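Local coordinates for protein spondin-1 (Homo sapiens, PDB 2ZOT) that is a secreted extracellular-matrix glycoprotein, also called F-spondin, that probably acts in cell adhesion, here represented by its reeler domain, at residues Arg23-Arg28 / Arg141-Gln146; Ser36-Gly41 / Arg53-Ala58; Gly66-Ala71 / Lys134-Gln139; Glu40-Phe45 / Leu151-Cys156. All coordinates share one frame; numbering follows the deposited sequence.

Contact 1 of 4, residues Arg23-Arg28 / Arg141-Gln146; sequences RAQGTR and RIIYFQ
The carbonyl oxygen I143 O is gripped twice by T27. The backbone T27 N reaches it at 2.7 Å in a nearly straight bond (167° at the hydrogen), while the hydroxyl T27 OG1 donates to it at 3.0 Å from above the carbonyl plane. A chi1 of 47° sets OG1 between its own backbone N and carbonyl carbon, which turns the hydroxyl back over the neighbouring strand, beside I142 CG2 and the Y144 ring. A second backbone bond, F145 N to T27 O, is longer and more bent at 3.2 Å. T27 thus pairs with Y144, and R28 with F145, in parallel register. On the opposite face of the sheet from T27 and Y144, the F145 ring stands against strand 26-28. R28 CA sits over one ring face, a CH-pi contact 4.0 Å from the centroid, and G26 lies at the ring edge. R23 CD approaches CE1 and CZ of the same ring at 3.6 Å. F145 CE2 lies over one face of the R28 guanidinium, near its rim, the two planes 75° apart; the arginine's charge is paired with E30 and D147. At the start of the contact, Q25 CB packs on I143 CD1. Strand 26-28 is one of the two outermost strands of the six-stranded sheet. Two sound backbone bonds join it to strand 143-155, supplemented by the threonine hydroxyl and by aliphatic arginine carbons around an aromatic ring.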
# COMPACT_ATOMS: atom_id res chain seq x y z
N ARG A 23 0.76 13.81 -2.35
CA ARG A 23 -0.29 14.38 -1.52
C ARG A 23 -0.19 15.89 -1.56
O ARG A 23 0.89 16.45 -1.35
CB ARG A 23 -0.11 13.93 -0.07
CG ARG A 23 -1.11 14.59 0.88
CD ARG A 23 -0.45 15.32 2.04
NE ARG A 23 0.25 16.54 1.62
CZ ARG A 23 -0.31 17.74 1.52
NH1 ARG A 23 0.43 18.77 1.13
NH2 ARG A 23 -1.60 17.92 1.78
N ALA A 24 -1.30 16.55 -1.83
CA ALA A 24 -1.40 18.01 -1.68
C ALA A 24 -2.83 18.33 -1.30
O ALA A 24 -3.18 19.48 -1.00
CB ALA A 24 -0.99 18.73 -2.98
N GLN A 25 -3.64 17.27 -1.29
CA GLN A 25 -5.07 17.33 -1.05
C GLN A 25 -5.44 16.31 0.02
O GLN A 25 -6.58 15.83 0.05
CB GLN A 25 -5.82 16.98 -2.34
CG GLN A 25 -5.04 17.15 -3.65
CD GLN A 25 -5.87 16.79 -4.88
OE1 GLN A 25 -6.84 17.47 -5.20
NE2 GLN A 25 -5.48 15.72 -5.55
N GLY A 26 -4.50 15.96 0.89
CA GLY A 26 -4.73 14.88 1.85
C GLY A 26 -5.28 15.31 3.20
O GLY A 26 -4.98 16.38 3.70
N THR A 27 -6.11 14.45 3.77
CA THR A 27 -6.47 14.52 5.19
C THR A 27 -5.77 13.39 5.92
O THR A 27 -5.94 12.21 5.59
CB THR A 27 -7.98 14.41 5.41
OG1 THR A 27 -8.47 13.30 4.64
CG2 THR A 27 -8.69 15.66 4.95
N ARG A 28 -4.95 13.75 6.89
CA ARG A 28 -4.24 12.77 7.69
C ARG A 28 -5.25 12.09 8.60
O ARG A 28 -6.06 12.75 9.24
CB ARG A 28 -3.14 13.48 8.48
CG ARG A 28 -2.49 12.69 9.58
CD ARG A 28 -1.39 13.50 10.26
NE ARG A 28 -0.24 13.71 9.39
CZ ARG A 28 0.69 12.79 9.13
NH1 ARG A 28 1.69 13.09 8.31
NH2 ARG A 28 0.64 11.59 9.69
N ARG A 141 -14.62 12.64 -2.14
CA ARG A 141 -13.67 13.69 -2.51
C ARG A 141 -12.37 13.56 -1.74
O ARG A 141 -11.29 13.86 -2.26
CB ARG A 141 -14.24 15.09 -2.28
CG ARG A 141 -15.46 15.43 -3.11
CD ARG A 141 -15.71 16.93 -3.10
NE ARG A 141 -14.99 17.60 -4.18
CZ ARG A 141 -14.72 18.90 -4.21
NH1 ARG A 141 -14.05 19.41 -5.24
NH2 ARG A 141 -15.09 19.69 -3.22
N ILE A 142 -12.47 13.12 -0.49
CA ILE A 142 -11.37 13.19 0.46
C ILE A 142 -10.31 12.11 0.25
O ILE A 142 -10.64 10.94 0.06
CB ILE A 142 -11.92 13.11 1.92
CG1 ILE A 142 -13.26 13.86 2.08
CG2 ILE A 142 -10.87 13.57 2.93
CD1 ILE A 142 -13.16 15.37 2.08
N ILE A 143 -9.03 12.50 0.28
CA ILE A 143 -7.92 11.53 0.30
C ILE A 143 -7.41 11.34 1.73
O ILE A 143 -6.88 12.28 2.32
CB ILE A 143 -6.69 11.99 -0.54
CG1 ILE A 143 -7.07 12.31 -1.99
CG2 ILE A 143 -5.59 10.93 -0.50
CD1 ILE A 143 -6.05 13.22 -2.70
N TYR A 144 -7.54 10.12 2.27
CA TYR A 144 -7.01 9.81 3.60
C TYR A 144 -5.66 9.12 3.52
O TYR A 144 -5.41 8.33 2.61
CB TYR A 144 -7.95 8.89 4.37
CG TYR A 144 -9.32 9.46 4.62
CD1 TYR A 144 -10.44 8.90 4.01
CD2 TYR A 144 -9.50 10.55 5.48
CE1 TYR A 144 -11.71 9.40 4.23
CE2 TYR A 144 -10.77 11.08 5.71
CZ TYR A 144 -11.87 10.49 5.09
OH TYR A 144 -13.13 10.98 5.31
N PHE A 145 -4.80 9.40 4.50
CA PHE A 145 -3.46 8.80 4.59
C PHE A 145 -2.98 8.83 6.04
O PHE A 145 -3.61 9.46 6.90
CB PHE A 145 -2.47 9.53 3.67
CG PHE A 145 -2.08 10.90 4.15
CD1 PHE A 145 -2.79 12.03 3.76
CD2 PHE A 145 -0.98 11.07 5.00
CE1 PHE A 145 -2.42 13.30 4.21
CE2 PHE A 145 -0.60 12.33 5.44
CZ PHE A 145 -1.32 13.45 5.05
N GLN A 146 -1.87 8.15 6.33
CA GLN A 146 -1.35 8.02 7.70
C GLN A 146 0.07 7.44 7.74
O GLN A 146 0.56 6.90 6.75
CB GLN A 146 -2.27 7.14 8.55
CG GLN A 146 -2.75 5.87 7.84
CD GLN A 146 -3.08 4.75 8.79
OE1 GLN A 146 -4.00 4.84 9.60
NE2 GLN A 146 -2.33 3.66 8.68

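Contact 2 of 4, residues Ser36-Gly41 / Arg53-Ala58; sequences SLRVEG and RVTLSA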
# COMPACT_ATOMS: atom_id res chain seq x y z
N SER A 36 -8.47 -1.21 5.40
CA SER A 36 -7.37 -2.03 5.91
C SER A 36 -6.41 -2.56 4.85
O SER A 36 -6.82 -3.07 3.81
CB SER A 36 -7.92 -3.18 6.75
OG SER A 36 -8.90 -2.69 7.65
N LEU A 37 -5.13 -2.42 5.15
CA LEU A 37 -4.09 -2.97 4.33
C LEU A 37 -3.50 -4.13 5.11
O LEU A 37 -3.03 -3.95 6.23
CB LEU A 37 -3.01 -1.91 4.06
CG LEU A 37 -1.83 -2.27 3.16
CD1 LEU A 37 -2.27 -2.41 1.71
CD2 LEU A 37 -0.77 -1.21 3.29
N ARG A 38 -3.55 -5.33 4.54
CA ARG A 38 -2.93 -6.49 5.17
C ARG A 38 -2.39 -7.48 4.15
O ARG A 38 -2.57 -7.29 2.95
CB ARG A 38 -3.85 -7.15 6.22
CG ARG A 38 -5.25 -7.49 5.73
CD ARG A 38 -6.23 -7.59 6.89
NE ARG A 38 -7.61 -7.35 6.44
CZ ARG A 38 -8.56 -6.74 7.16
NH1 ARG A 38 -8.31 -6.28 8.38
NH2 ARG A 38 -9.78 -6.60 6.64
N VAL A 39 -1.70 -8.50 4.62
CA VAL A 39 -1.10 -9.47 3.73
C VAL A 39 -1.79 -10.79 3.97
O VAL A 39 -2.00 -11.19 5.12
CB VAL A 39 0.43 -9.62 3.97
CG1 VAL A 39 1.04 -10.58 2.95
CG2 VAL A 39 1.11 -8.26 3.91
N GLU A 40 -2.15 -11.46 2.87
CA GLU A 40 -2.81 -12.75 2.95
C GLU A 40 -1.91 -13.77 3.61
O GLU A 40 -0.73 -13.87 3.28
CB GLU A 40 -3.23 -13.21 1.57
CG GLU A 40 -4.45 -12.49 1.05
CD GLU A 40 -5.10 -13.19 -0.12
OE1 GLU A 40 -4.52 -14.15 -0.68
OE2 GLU A 40 -6.22 -12.78 -0.49
N GLY A 41 -2.45 -14.50 4.58
CA GLY A 41 -1.65 -15.43 5.37
C GLY A 41 -1.10 -14.78 6.62
O GLY A 41 -0.74 -15.47 7.57
N ARG A 53 0.91 -11.65 -1.23
CA ARG A 53 -0.26 -10.99 -1.80
C ARG A 53 -0.73 -9.89 -0.86
O ARG A 53 -1.10 -10.16 0.29
CB ARG A 53 -1.38 -12.00 -2.04
CG ARG A 53 -2.33 -11.65 -3.17
CD ARG A 53 -3.13 -12.88 -3.55
NE ARG A 53 -3.86 -12.76 -4.81
CZ ARG A 53 -3.70 -13.54 -5.87
NH1 ARG A 53 -2.83 -14.55 -5.86
NH2 ARG A 53 -4.43 -13.34 -6.95
N VAL A 54 -0.70 -8.64 -1.34
CA VAL A 54 -1.14 -7.49 -0.56
C VAL A 54 -2.57 -7.12 -0.97
O VAL A 54 -2.89 -7.08 -2.16
CB VAL A 54 -0.20 -6.26 -0.73
CG1 VAL A 54 -0.68 -5.10 0.09
CG2 VAL A 54 1.23 -6.60 -0.34
N THR A 55 -3.43 -6.86 0.03
CA THR A 55 -4.81 -6.49 -0.25
C THR A 55 -5.26 -5.25 0.51
O THR A 55 -4.94 -5.07 1.69
CB THR A 55 -5.80 -7.60 0.10
OG1 THR A 55 -5.88 -7.70 1.53
CG2 THR A 55 -5.37 -8.95 -0.50
N LEU A 56 -6.03 -4.40 -0.17
CA LEU A 56 -6.61 -3.21 0.41
C LEU A 56 -8.12 -3.36 0.45
O LEU A 56 -8.77 -3.48 -0.59
CB LEU A 56 -6.19 -2.00 -0.41
CG LEU A 56 -6.35 -0.58 0.13
CD1 LEU A 56 -5.87 -0.47 1.58
CD2 LEU A 56 -5.57 0.34 -0.76
N SER A 57 -8.68 -3.37 1.66
CA SER A 57 -10.07 -3.74 1.90
C SER A 57 -10.88 -2.66 2.60
O SER A 57 -10.34 -1.87 3.38
CB SER A 57 -10.15 -5.00 2.75
OG SER A 57 -9.94 -6.14 1.96
N ALA A 58 -12.18 -2.69 2.35
CA ALA A 58 -13.12 -1.73 2.90
C ALA A 58 -14.24 -2.50 3.56
O ALA A 58 -15.00 -3.18 2.89
CB ALA A 58 -13.68 -0.87 1.78
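S36 opens the pairing with S57 through two backbone bonds, S36 N to S57 O at 2.8 Å and S57 N to S36 O at 2.9 Å. L37 follows, opposite L56 in a non-hydrogen-bonded pair. Its CG lies anti to the backbone N (chi1 -178°), and CD1 slants across to V54 CG1 at 3.5 Å, while CB meets L56 CD1. Both leucines continue inward to A135 in the other sheet. R38 and T55 form the next hydrogen-bonded pair, with T55 N to R38 O almost straight (173°). V39 faces V54 on the leucine side, its CG1 resting 3.4 Å from R53 O. The same oxygen accepts E40 N at 3.1 Å. Beyond it the E40 and R53 side chains run alongside each other and point the same way. E40 OE1 touches the aliphatic R53 CD at 3.4 Å, but it lies well out of the guanidinium plane and no N-H points at it. Their polar ends are engaged separately, E40 with R116 and R53 with Q118, both on strand 116-122. Leucines and valines on one face, with serines, arginine and threonine on the other, make this an amphipathic antiparallel beta hairpin, part of the four-stranded layer of the reeler beta-sandwich.

Contact 3 of 4, residues Gly66-Ala71 / Lys134-Gln139; sequences GFTLIA and KASIVQ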
# COMPACT_ATOMS: atom_id res chain seq x y z
N GLY A 66 -10.55 5.17 -5.12
CA GLY A 66 -9.16 5.28 -5.53
C GLY A 66 -8.23 5.07 -4.36
O GLY A 66 -8.66 5.14 -3.20
N PHE A 67 -6.96 4.80 -4.66
CA PHE A 67 -5.94 4.54 -3.65
C PHE A 67 -4.55 4.70 -4.25
O PHE A 67 -4.41 4.84 -5.47
CB PHE A 67 -6.09 3.11 -3.12
CG PHE A 67 -5.45 2.07 -4.00
CD1 PHE A 67 -4.16 1.60 -3.74
CD2 PHE A 67 -6.12 1.57 -5.12
CE1 PHE A 67 -3.57 0.65 -4.55
CE2 PHE A 67 -5.53 0.61 -5.93
CZ PHE A 67 -4.25 0.15 -5.65
N THR A 68 -3.53 4.68 -3.38
CA THR A 68 -2.13 4.52 -3.80
C THR A 68 -1.47 3.53 -2.84
O THR A 68 -2.03 3.21 -1.80
CB THR A 68 -1.33 5.85 -3.78
OG1 THR A 68 -1.01 6.22 -2.42
CG2 THR A 68 -2.09 6.97 -4.46
N LEU A 69 -0.26 3.07 -3.19
CA LEU A 69 0.43 2.06 -2.38
C LEU A 69 1.93 2.03 -2.66
O LEU A 69 2.35 1.95 -3.81
CB LEU A 69 -0.20 0.69 -2.63
CG LEU A 69 0.26 -0.56 -1.89
CD1 LEU A 69 0.10 -0.41 -0.40
CD2 LEU A 69 -0.55 -1.75 -2.39
N ILE A 70 2.71 2.07 -1.59
CA ILE A 70 4.18 2.02 -1.68
C ILE A 70 4.78 1.09 -0.62
O ILE A 70 4.07 0.62 0.29
CB ILE A 70 4.79 3.43 -1.49
CG1 ILE A 70 4.10 4.17 -0.34
CG2 ILE A 70 4.69 4.24 -2.78
CD1 ILE A 70 4.95 5.27 0.28
N ALA A 71 6.08 0.83 -0.73
CA ALA A 71 6.83 0.16 0.33
C ALA A 71 8.06 0.98 0.70
O ALA A 71 8.68 1.59 -0.16
CB ALA A 71 7.23 -1.22 -0.09
N LYS A 134 2.43 1.25 2.96
CA LYS A 134 1.48 2.30 3.32
C LYS A 134 0.50 2.49 2.19
O LYS A 134 0.88 2.46 1.01
CB LYS A 134 2.21 3.64 3.57
CG LYS A 134 3.39 3.57 4.51
CD LYS A 134 4.33 4.75 4.31
CE LYS A 134 4.03 5.92 5.24
NZ LYS A 134 5.15 6.91 5.26
N ALA A 135 -0.76 2.70 2.53
CA ALA A 135 -1.76 2.97 1.52
C ALA A 135 -2.46 4.29 1.79
O ALA A 135 -2.49 4.75 2.94
CB ALA A 135 -2.76 1.85 1.44
N SER A 136 -2.99 4.91 0.74
CA SER A 136 -3.88 6.06 0.90
C SER A 136 -5.20 5.69 0.25
O SER A 136 -5.25 4.80 -0.59
CB SER A 136 -3.29 7.31 0.26
OG SER A 136 -3.76 7.48 -1.06
N ILE A 137 -6.27 6.39 0.63
CA ILE A 137 -7.62 5.99 0.26
C ILE A 137 -8.45 7.23 -0.09
O ILE A 137 -8.51 8.20 0.68
CB ILE A 137 -8.29 5.20 1.45
CG1 ILE A 137 -7.87 3.72 1.45
CG2 ILE A 137 -9.81 5.32 1.46
CD1 ILE A 137 -8.68 2.82 0.54
N VAL A 138 -9.08 7.19 -1.27
CA VAL A 138 -10.11 8.18 -1.58
C VAL A 138 -11.47 7.50 -1.75
O VAL A 138 -11.64 6.59 -2.56
CB VAL A 138 -9.75 9.13 -2.77
CG1 VAL A 138 -9.50 8.37 -4.06
CG2 VAL A 138 -10.84 10.19 -2.96
N GLN A 139 -12.43 7.96 -0.95
CA GLN A 139 -13.76 7.40 -0.98
C GLN A 139 -14.65 8.24 -1.88
O GLN A 139 -15.09 7.79 -2.95
CB GLN A 139 -14.33 7.30 0.44
CG GLN A 139 -15.40 6.23 0.59
CD GLN A 139 -16.07 6.23 1.95
OE1 GLN A 139 -15.68 6.99 2.85
NE2 GLN A 139 -17.08 5.37 2.12
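Backbone hydrogen bonds join G66, T68 and I70 to V138, S136 and K134, two for each antiparallel pair. The shortest is V138 N to G66 O at 2.8 Å; I70 N meets K134 O at 3.2 Å almost head-on, whereas both bonds between T68 and S136 approach from above the carbonyl planes. One further polar contact links side chains: the hydroxyls T68 OG1 and S136 OG lie 3.3 Å apart in a weak bond on the same face of the sheet. These strands, 66-73 and 131-138, are central neighbours in the larger sheet of the beta-sandwich, and the face carrying F67, L69, A135 and I137 is turned to the hairpin of strands 35-39 and 51-58, where L37 and L56 meet it. Apolar contacts follow this division. On the inward face L69 CG is anti to the backbone N (chi1 -177°), which brings CD1 within 4.1 Å of A135 CB; F67 CB lies 4.5 Å from I137 CD1. On the outer face V138 CG1 rests over G66, 3.4 Å from its CA, a place where the glycine carries no side chain. Farther along, I70 CD1 slants across the lysine chain to touch K134 CD at 4.1 Å, and K134 NZ continues to a long, weak ion pair with D147.

Contact 4 of 4, residues Glu40-Phe45 / Leu151-Cys156; sequences EGDPDF and LTKKLC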
# COMPACT_ATOMS: atom_id res chain seq x y z
N GLU A 40 -2.15 -11.46 2.87
CA GLU A 40 -2.81 -12.75 2.95
C GLU A 40 -1.91 -13.77 3.61
O GLU A 40 -0.73 -13.87 3.28
CB GLU A 40 -3.23 -13.21 1.57
CG GLU A 40 -4.45 -12.49 1.05
CD GLU A 40 -5.10 -13.19 -0.12
OE1 GLU A 40 -4.52 -14.15 -0.68
OE2 GLU A 40 -6.22 -12.78 -0.49
N GLY A 41 -2.45 -14.50 4.58
CA GLY A 41 -1.65 -15.43 5.37
C GLY A 41 -1.10 -14.78 6.62
O GLY A 41 -0.74 -15.47 7.57
N ASP A 42 -1.06 -13.45 6.62
CA ASP A 42 -0.62 -12.63 7.76
C ASP A 42 0.75 -13.02 8.32
O ASP A 42 0.87 -13.42 9.49
CB ASP A 42 -1.67 -12.59 8.88
CG ASP A 42 -1.35 -11.56 9.96
OD1 ASP A 42 -1.75 -11.79 11.13
OD2 ASP A 42 -0.69 -10.53 9.65
N PRO A 43 1.80 -12.90 7.49
CA PRO A 43 3.13 -13.29 7.96
C PRO A 43 3.64 -12.34 9.05
O PRO A 43 3.47 -11.12 8.93
CB PRO A 43 3.99 -13.16 6.70
CG PRO A 43 3.28 -12.16 5.86
CD PRO A 43 1.83 -12.41 6.10
N ASP A 44 4.23 -12.91 10.10
CA ASP A 44 4.85 -12.11 11.16
C ASP A 44 6.15 -11.51 10.65
O ASP A 44 6.58 -10.44 11.10
CB ASP A 44 5.16 -12.99 12.39
CG ASP A 44 4.11 -14.05 12.63
OD1 ASP A 44 2.99 -13.71 13.08
OD2 ASP A 44 4.41 -15.24 12.36
N PHE A 45 6.76 -12.21 9.70
CA PHE A 45 8.05 -11.84 9.16
C PHE A 45 8.07 -12.13 7.67
O PHE A 45 7.31 -12.96 7.20
CB PHE A 45 9.18 -12.61 9.89
CG PHE A 45 9.08 -14.12 9.77
CD1 PHE A 45 9.75 -14.80 8.75
CD2 PHE A 45 8.35 -14.86 10.70
CE1 PHE A 45 9.67 -16.20 8.64
CE2 PHE A 45 8.27 -16.26 10.60
CZ PHE A 45 8.93 -16.93 9.57
N LEU A 151 -4.03 1.37 7.60
CA LEU A 151 -3.50 1.55 6.25
C LEU A 151 -1.97 1.41 6.22
O LEU A 151 -1.31 1.81 5.26
CB LEU A 151 -3.91 2.91 5.69
CG LEU A 151 -5.40 3.20 5.49
CD1 LEU A 151 -5.66 4.69 5.57
CD2 LEU A 151 -5.89 2.64 4.17
N THR A 152 -1.42 0.82 7.29
CA THR A 152 0.03 0.66 7.43
C THR A 152 0.39 -0.74 7.94
O THR A 152 -0.15 -1.19 8.94
CB THR A 152 0.60 1.76 8.34
OG1 THR A 152 0.71 2.98 7.59
CG2 THR A 152 1.96 1.39 8.91
N LYS A 153 1.31 -1.41 7.25
CA LYS A 153 1.79 -2.73 7.69
C LYS A 153 3.32 -2.82 7.70
O LYS A 153 3.96 -2.75 6.64
CB LYS A 153 1.19 -3.85 6.82
CG LYS A 153 1.50 -5.27 7.29
CD LYS A 153 0.52 -5.74 8.36
CE LYS A 153 0.91 -7.12 8.92
NZ LYS A 153 2.02 -7.03 9.91
N LYS A 154 3.89 -2.99 8.90
CA LYS A 154 5.34 -3.17 9.07
C LYS A 154 5.67 -4.66 9.11
O LYS A 154 5.08 -5.41 9.89
CB LYS A 154 5.84 -2.49 10.35
CG LYS A 154 5.13 -1.18 10.74
CD LYS A 154 5.88 -0.44 11.86
CE LYS A 154 5.05 0.70 12.48
NZ LYS A 154 4.41 1.60 11.47
N LEU A 155 6.61 -5.09 8.25
CA LEU A 155 7.10 -6.47 8.19
C LEU A 155 8.63 -6.55 8.29
O LEU A 155 9.34 -5.85 7.56
CB LEU A 155 6.66 -7.12 6.88
CG LEU A 155 5.36 -7.92 6.80
CD1 LEU A 155 5.03 -8.23 5.35
CD2 LEU A 155 5.46 -9.21 7.60
N CYS A 156 9.13 -7.41 9.18
CA CYS A 156 10.59 -7.59 9.40
C CYS A 156 11.13 -8.98 9.02
O CYS A 156 10.35 -9.90 8.75
CB CYS A 156 10.96 -7.22 10.83
SG CYS A 156 10.25 -5.64 11.34
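With chi1 at -170°, the D42 carboxylate carbon lies anti to the backbone N, and K153, extended at first (chi1 -173°), turns at chi2 and again at chi4 (78°), which folds its ammonium end back. The two side chains cross at about a right angle, D42 OD2 resting 3.8 Å from K153 CE. The charged atoms D42 OD2 and K153 NZ remain 4.4 Å apart, beyond a salt bridge, so only a general electrostatic attraction is likely; K153 NZ makes a weak bond to K154 O within its own strand. Next to this pair L155 supplies the apolar part of the contact. Its CD2 methyl touches the proline ring at P43 CG, 4.1 Å away, and also packs on the carbonyls of P43 and D44. The loop 40-45 connects strands 35-39 and 51-58, the hairpin of one sheet, whereas 151-156 covers the last part of the interrupted strand 143-155 of the other and C156 just after it, so the contact spans the two layers of the beta-sandwich near its rim. P43 also packs on Y52 of the hairpin. At the far end F45, through CA and CB, abuts C156 O. The adjoining Y46 is paired with C156 by a backbone hydrogen bond, and the cysteine sulfur is tied to C130 in a disulfide, which fastens the end of this strand to the start of strand 131-138.

The four contacts are spread over both layers of the reeler beta-sandwich. Contacts 1 and 3, centres about 10 Å apart, belong to the six-stranded sheet and are joined where strand 143-155 pairs with strand 131-138. Contact 2 lies in the four-stranded sheet, its centre about 12 Å from that of contact 3; L37 and L56 meet L69, F67 and A135 between the sheets. Contact 4 joins the hairpin loop of contact 2 to strand 143-155, shared with contact 1, though their centres are about 23 Å apart. Along the chain contact 2 closes before contact 3 opens, and contacts 1 and 4 alternate. Contacts 1, 3 and 4 bring C-terminal segments back to earlier strands or that loop, which probably helps to close the domain.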